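Local coordinates for malonate decarboxylase acyl carrier protein (Pseudomonas fluorescens, PDB 5VIT), which probably serves as the acyl carrier subunit of malonate decarboxylase, holding acetyl and malonyl groups as thioesters on a CoA-derived prosthetic group during turnover, at residues B[26-31]-B[82-87]. Numbering follows the deposited sequence.
Sequences GDLEVL and PGVVRL
Strand 27-31 and helix 82-87 run nearly the same way, their N-to-C directions 23° apart and their axes 8.5 Å from each other at closest approach, with L28 opposite V85 and D27 opposite V84. No hydrogen bond passes between residues 26-31 and 82-87, so apolar side chains do most of the work, as is usual where a helix lies on a sheet. L28 points from the strand toward the helix and divides its two methyls between neighbouring valines. CD2 of L28 lies 4.0 Å from CG1 of V84, the two side chains lying alongside each other and pointing opposite ways, and it also reaches the helix backbone, 4.0 Å from CA of V85. The side chains of L28 and V85 run roughly perpendicular, CD1 of L28 standing 4.1 Å from CG1 of V85, with CG2 of the same valine scarcely farther off. With chi1 of L28 at 73°, CG sits between the backbone N and the carbonyl carbon, and from there the fork sends CD2 to V84 and CD1 to V85. The wider setting is a two-layer alpha/beta sandwich, in which helices 52-62 and 82-96 pack on one face of a mixed sheet; V85 also touches W55 and L58 of the first helix, while V84 packs on V236 of the MdcA chain. At the polar margin, the CB of D27 points away from the helix, yet its carboxylate turns back, bringing OD2 to 3.9 Å from CG1 of V84. OD2 of D27 also accepts a hydrogen bond from the backbone N of L28, 2.7 Å away, the donor lying 45° out of the carboxylate plane, and forms a salt bridge with R88 farther along the helix. An alanine in place of D27 would lose both links, and is likely to leave the guanidinium of R88 without this counter-charge and the amide of L28 without its side-chain acceptor.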
ATOM      1  N   GLY B  26      22.658   5.624 -14.654  1.00 32.31           N
ATOM      2  CA  GLY B  26      21.403   5.134 -14.118  1.00 30.33           C
ATOM      3  C   GLY B  26      21.421   5.060 -12.605  1.00 26.88           C
ATOM      4  O   GLY B  26      20.561   4.426 -11.989  1.00 27.84           O
ATOM      5  N   ASP B  27      22.402   5.718 -12.003  1.00 26.34           N
ATOM      6  CA  ASP B  27      22.572   5.688 -10.549  1.00 31.20           C
ATOM      7  C   ASP B  27      23.011   7.062 -10.040  1.00 27.04           C
ATOM      8  O   ASP B  27      23.251   7.972 -10.834  1.00 26.63           O
ATOM      9  CB  ASP B  27      23.594   4.603 -10.152  1.00 29.97           C
ATOM     10  CG  ASP B  27      23.444   4.152  -8.707  1.00 33.30           C
ATOM     11  OD1 ASP B  27      24.205   3.252  -8.279  1.00 40.76           O
ATOM     12  OD2 ASP B  27      22.576   4.697  -7.991  1.00 30.64           O
ATOM     13  N   LEU B  28      23.119   7.204  -8.720  1.00 25.77           N
ATOM     14  CA  LEU B  28      23.570   8.456  -8.113  1.00 26.45           C
ATOM     15  C   LEU B  28      24.303   8.162  -6.814  1.00 29.19           C
ATOM     16  O   LEU B  28      24.093   7.110  -6.207  1.00 28.64           O
ATOM     17  CB  LEU B  28      22.387   9.391  -7.830  1.00 23.10           C
ATOM     18  CG  LEU B  28      21.478   8.994  -6.657  1.00 27.56           C
ATOM     19  CD1 LEU B  28      20.603  10.164  -6.248  1.00 25.93           C
ATOM     20  CD2 LEU B  28      20.586   7.739  -6.989  1.00 25.92           C
ATOM     21  N   GLU B  29      25.148   9.090  -6.373  1.00 26.39           N
ATOM     22  CA  GLU B  29      25.656   9.032  -5.005  1.00 28.02           C
ATOM     23  C   GLU B  29      25.042  10.164  -4.201  1.00 27.91           C
ATOM     24  O   GLU B  29      24.679  11.193  -4.755  1.00 28.71           O
ATOM     25  CB  GLU B  29      27.184   9.123  -4.953  1.00 27.56           C
ATOM     26  CG  GLU B  29      27.731  10.517  -5.288  1.00 27.95           C
ATOM     27  CD  GLU B  29      29.262  10.579  -5.272  1.00 33.05           C
ATOM     28  OE1 GLU B  29      29.818  11.663  -5.573  1.00 31.08           O
ATOM     29  OE2 GLU B  29      29.909   9.548  -4.957  1.00 27.17           O
ATOM     30  N   VAL B  30      24.922   9.974  -2.893  1.00 26.39           N
ATOM     31  CA  VAL B  30      24.377  11.005  -2.036  1.00 30.75           C
ATOM     32  C   VAL B  30      25.293  11.175  -0.822  1.00 32.01           C
ATOM     33  O   VAL B  30      25.587  10.210  -0.113  1.00 30.14           O
ATOM     34  CB  VAL B  30      22.920  10.672  -1.587  1.00 28.05           C
ATOM     35  CG1 VAL B  30      22.398  11.738  -0.658  1.00 27.80           C
ATOM     36  CG2 VAL B  30      21.992  10.556  -2.800  1.00 29.96           C
ATOM     37  N   LEU B  31      25.767  12.400  -0.613  1.00 28.02           N
ATOM     38  CA  LEU B  31      26.551  12.738   0.573  1.00 31.88           C
ATOM     39  C   LEU B  31      25.616  13.391   1.575  1.00 31.95           C
ATOM     40  O   LEU B  31      24.863  14.294   1.214  1.00 37.21           O
ATOM     41  CB  LEU B  31      27.698  13.699   0.239  1.00 32.63           C
ATOM     42  CG  LEU B  31      28.947  13.351  -0.583  1.00 33.62           C
ATOM     43  CD1 LEU B  31      29.930  12.567   0.253  1.00 35.18           C
ATOM     44  CD2 LEU B  31      28.630  12.640  -1.893  1.00 30.62           C
ATOM     45  N   PRO B  82      13.499   8.217 -10.660  1.00 29.84           N
ATOM     46  CA  PRO B  82      13.008   8.766  -9.391  1.00 26.57           C
ATOM     47  C   PRO B  82      12.866   7.694  -8.330  1.00 29.69           C
ATOM     48  O   PRO B  82      13.094   7.957  -7.147  1.00 30.59           O
ATOM     49  CB  PRO B  82      11.646   9.339  -9.770  1.00 25.62           C
ATOM     50  CG  PRO B  82      11.836   9.764 -11.172  1.00 28.22           C
ATOM     51  CD  PRO B  82      12.675   8.668 -11.793  1.00 30.77           C
ATOM     52  N   GLY B  83      12.496   6.490  -8.762  1.00 26.28           N
ATOM     53  CA  GLY B  83      12.448   5.343  -7.878  1.00 27.79           C
ATOM     54  C   GLY B  83      13.785   5.014  -7.241  1.00 29.99           C
ATOM     55  O   GLY B  83      13.867   4.832  -6.022  1.00 31.52           O
ATOM     56  N   VAL B  84      14.837   4.935  -8.054  1.00 30.09           N
ATOM     57  CA  VAL B  84      16.181   4.693  -7.524  1.00 30.52           C
ATOM     58  C   VAL B  84      16.622   5.854  -6.626  1.00 30.58           C
ATOM     59  O   VAL B  84      17.163   5.628  -5.545  1.00 29.79           O
ATOM     60  CB  VAL B  84      17.217   4.486  -8.655  1.00 25.02           C
ATOM     61  CG1 VAL B  84      18.656   4.464  -8.097  1.00 22.54           C
ATOM     62  CG2 VAL B  84      16.914   3.197  -9.426  1.00 29.86           C
ATOM     63  N   VAL B  85      16.372   7.088  -7.073  1.00 29.02           N
ATOM     64  CA  VAL B  85      16.716   8.277  -6.293  1.00 28.78           C
ATOM     65  C   VAL B  85      16.064   8.238  -4.899  1.00 32.03           C
ATOM     66  O   VAL B  85      16.741   8.383  -3.879  1.00 30.66           O
ATOM     67  CB  VAL B  85      16.285   9.589  -7.005  1.00 29.95           C
ATOM     68  CG1 VAL B  85      16.543  10.772  -6.107  1.00 32.03           C
ATOM     69  CG2 VAL B  85      16.999   9.759  -8.344  1.00 27.77           C
ATOM     70  N   ARG B  86      14.751   8.032  -4.863  1.00 31.91           N
ATOM     71  CA  ARG B  86      14.037   7.953  -3.593  1.00 35.17           C
ATOM     72  C   ARG B  86      14.627   6.888  -2.658  1.00 37.79           C
ATOM     73  O   ARG B  86      14.885   7.156  -1.487  1.00 34.82           O
ATOM     74  CB  ARG B  86      12.552   7.669  -3.821  1.00 35.04           C
ATOM     75  CG  ARG B  86      11.837   7.446  -2.508  1.00 40.75           C
ATOM     76  CD  ARG B  86      10.337   7.297  -2.634  1.00 34.44           C
ATOM     77  NE  ARG B  86       9.799   6.966  -1.320  1.00 35.88           N
ATOM     78  CZ  ARG B  86       8.544   6.602  -1.086  1.00 42.18           C
ATOM     79  NH1 ARG B  86       7.667   6.501  -2.083  1.00 36.79           N
ATOM     80  NH2 ARG B  86       8.170   6.329   0.154  1.00 39.40           N
ATOM     81  N   LEU B  87      14.855   5.687  -3.194  1.00 34.75           N
ATOM     82  CA  LEU B  87      15.383   4.577  -2.403  1.00 37.08           C
ATOM     83  C   LEU B  87      16.749   4.898  -1.774  1.00 34.50           C
ATOM     84  O   LEU B  87      16.981   4.623  -0.600  1.00 32.22           O
ATOM     85  CB  LEU B  87      15.484   3.325  -3.272  1.00 30.38           C
ATOM     86  CG  LEU B  87      15.647   1.998  -2.540  1.00 42.81           C
ATOM     87  CD1 LEU B  87      14.496   1.782  -1.546  1.00 31.95           C
ATOM     88  CD2 LEU B  87      15.717   0.858  -3.548  1.00 35.68           C
TER